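Local coordinates for protein peptidyl-tRNA hydrolase (Thermoplasma acidophilum, PDB 1RLK) that probably hydrolyses peptidyl-tRNAs that drop off the ribosome during protein synthesis, freeing the tRNA from its N-acyl amino acid, as a member of the PTH2 family, at residues A[6-11]-A[56-61]. Residues are numbered along the deposited sequence; the frame is centred on the assembly and turned at random.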
loop_
_atom_site.group_PDB
_atom_site.type_symbol
_atom_site.label_atom_id
_atom_site.label_comp_id
_atom_site.label_asym_id
_atom_site.label_seq_id
_atom_site.Cartn_x
_atom_site.Cartn_y
_atom_site.Cartn_z
ATOM N N VAL A 6 -1.075 3.948 -3.963
ATOM C CA VAL A 6 -1.881 2.753 -4.143
ATOM C C VAL A 6 -1.761 1.864 -2.919
ATOM O O VAL A 6 -0.665 1.695 -2.398
ATOM C CB VAL A 6 -1.406 1.900 -5.350
ATOM C CG1 VAL A 6 -2.290 0.670 -5.536
ATOM C CG2 VAL A 6 -1.343 2.720 -6.581
ATOM N N ILE A 7 -2.868 1.275 -2.486
ATOM C CA ILE A 7 -2.821 0.225 -1.490
ATOM C C ILE A 7 -3.513 -0.993 -2.035
ATOM O O ILE A 7 -4.655 -0.915 -2.468
ATOM C CB ILE A 7 -3.479 0.664 -0.154
ATOM C CG1 ILE A 7 -2.884 1.980 0.322
ATOM C CG2 ILE A 7 -3.275 -0.417 0.899
ATOM C CD1 ILE A 7 -3.702 3.192 -0.057
ATOM N N ALA A 8 -2.814 -2.121 -2.023
ATOM C CA ALA A 8 -3.336 -3.379 -2.521
ATOM C C ALA A 8 -3.662 -4.274 -1.340
ATOM O O ALA A 8 -2.793 -4.539 -0.511
ATOM C CB ALA A 8 -2.317 -4.046 -3.444
ATOM N N VAL A 9 -4.909 -4.746 -1.300
ATOM C CA VAL A 9 -5.510 -5.424 -0.168
ATOM C C VAL A 9 -5.778 -6.875 -0.532
ATOM O O VAL A 9 -6.327 -7.147 -1.590
ATOM C CB VAL A 9 -6.833 -4.742 0.193
ATOM C CG1 VAL A 9 -7.514 -5.433 1.377
ATOM C CG2 VAL A 9 -6.591 -3.275 0.471
ATOM N N ARG A 10 -5.385 -7.806 0.338
ATOM C CA ARG A 10 -5.719 -9.233 0.181
ATOM C C ARG A 10 -7.203 -9.494 0.365
ATOM O O ARG A 10 -7.795 -9.028 1.344
ATOM C CB ARG A 10 -4.944 -10.102 1.189
ATOM C CG ARG A 10 -3.492 -10.294 0.847
ATOM C CD ARG A 10 -2.716 -11.146 1.872
ATOM N NE ARG A 10 -3.255 -12.504 1.988
ATOM C CZ ARG A 10 -2.759 -13.445 2.795
ATOM N NH1 ARG A 10 -1.731 -13.193 3.587
ATOM N NH2 ARG A 10 -3.292 -14.652 2.817
ATOM N N LYS A 11 -7.795 -10.258 -0.561
ATOM C CA LYS A 11 -9.223 -10.585 -0.518
ATOM C C LYS A 11 -9.487 -11.963 0.099
ATOM O O LYS A 11 -10.611 -12.266 0.462
ATOM C CB LYS A 11 -9.861 -10.487 -1.919
ATOM C CG LYS A 11 -9.299 -11.456 -2.975
ATOM C CD LYS A 11 -10.243 -11.679 -4.185
ATOM C CE LYS A 11 -10.206 -10.520 -5.169
ATOM N NZ LYS A 11 -9.765 -10.924 -6.547
ATOM N N VAL A 56 -6.812 -1.248 -4.530
ATOM C CA VAL A 56 -7.087 -2.433 -5.321
ATOM C C VAL A 56 -7.115 -3.648 -4.420
ATOM O O VAL A 56 -6.642 -3.617 -3.270
ATOM C CB VAL A 56 -6.044 -2.615 -6.445
ATOM C CG1 VAL A 56 -6.118 -1.462 -7.429
ATOM C CG2 VAL A 56 -4.586 -2.767 -5.887
ATOM N N LYS A 57 -7.679 -4.727 -4.938
ATOM C CA LYS A 57 -7.689 -5.988 -4.242
ATOM C C LYS A 57 -6.865 -7.017 -5.016
ATOM O O LYS A 57 -6.773 -6.953 -6.240
ATOM C CB LYS A 57 -9.110 -6.457 -3.959
ATOM C CG LYS A 57 -9.973 -6.786 -5.163
ATOM C CD LYS A 57 -11.398 -7.128 -4.724
ATOM C CE LYS A 57 -12.408 -6.974 -5.868
ATOM N NZ LYS A 57 -13.519 -7.951 -5.758
ATOM N N VAL A 58 -6.214 -7.914 -4.275
ATOM C CA VAL A 58 -5.378 -8.961 -4.851
ATOM C C VAL A 58 -5.817 -10.300 -4.265
ATOM O O VAL A 58 -6.438 -10.362 -3.205
ATOM C CB VAL A 58 -3.850 -8.678 -4.669
ATOM C CG1 VAL A 58 -3.501 -7.368 -5.291
ATOM C CG2 VAL A 58 -3.412 -8.712 -3.206
ATOM N N ASN A 59 -5.527 -11.374 -4.978
ATOM C CA ASN A 59 -6.086 -12.678 -4.632
ATOM C C ASN A 59 -5.427 -13.327 -3.427
ATOM O O ASN A 59 -6.075 -14.044 -2.669
ATOM C CB ASN A 59 -5.964 -13.628 -5.823
ATOM C CG ASN A 59 -6.933 -13.290 -6.918
ATOM O OD1 ASN A 59 -8.056 -12.850 -6.647
ATOM N ND2 ASN A 59 -6.515 -13.497 -8.168
ATOM N N ASP A 60 -4.133 -13.092 -3.263
ATOM C CA ASP A 60 -3.405 -13.815 -2.231
ATOM C C ASP A 60 -2.055 -13.187 -1.913
ATOM O O ASP A 60 -1.681 -12.138 -2.448
ATOM C CB ASP A 60 -3.273 -15.311 -2.617
ATOM C CG ASP A 60 -2.674 -15.521 -3.984
ATOM O OD1 ASP A 60 -1.788 -14.746 -4.403
ATOM O OD2 ASP A 60 -3.028 -16.467 -4.719
ATOM N N LEU A 61 -1.337 -13.836 -1.001
ATOM C CA LEU A 61 -0.053 -13.357 -0.541
ATOM C C LEU A 61 0.940 -13.255 -1.671
ATOM O O LEU A 61 1.703 -12.304 -1.753
ATOM C CB LEU A 61 0.472 -14.288 0.567
ATOM C CG LEU A 61 1.712 -13.767 1.288
ATOM C CD1 LEU A 61 1.471 -12.357 1.796
ATOM C CD2 LEU A 61 2.035 -14.723 2.439
#
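Arg-10, in the last bridged pair of two parallel strands with Val-58, reaches forward to Leu-61, the first residue of helix 61-74. Leu-61 CB lies 3.9 Å above one face of the guanidinium, nearer its margin than its centre. Leu-61 CD1 approaches Arg-10 NH1 at 3.8 Å. A bend at chi3 (61°) turns the otherwise extended arginine chain toward this helix start, while NE forms a salt bridge with Asp-12 and NH1 bonds to Ile-94 O. Replaced by alanine, this position would lose the guanidinium, which would probably leave Asp-12 without that charged partner, Ile-94 O without its donor and Leu-61 less covered.

Lys-11 takes another route across the strand ends. Bent at chi3 (78°) and chi4 (120°), it runs alongside Asn-59, pointing the same way, and its NZ donates to Asn-59 OD1 at 2.6 Å; its CE also packs 3.6 Å from Lys-57 CD. Further back, Ala-8 CB rests against Val-56 CG2 at 3.6 Å and nears Val-58 CG1. The backbone ladder between the strands illustrates parallel pairing: Val-56 N bonds to Ile-7 O, Val-9 N to Val-56 O (2.9 Å), Val-58 N to Val-9 O and Lys-11 N to Val-58 O.

Joined through helices 17-38 and 40-48, the strands form a beta-alpha-beta crossover. Strand 53-58 is outermost in the chain's mixed sheet, and antiparallel 94-103 flanks 3-10 on its other side; helix 61-74 covers the Ala-8 and Val-58 face, and helix 17-38 packs on Ile-7 and Val-9.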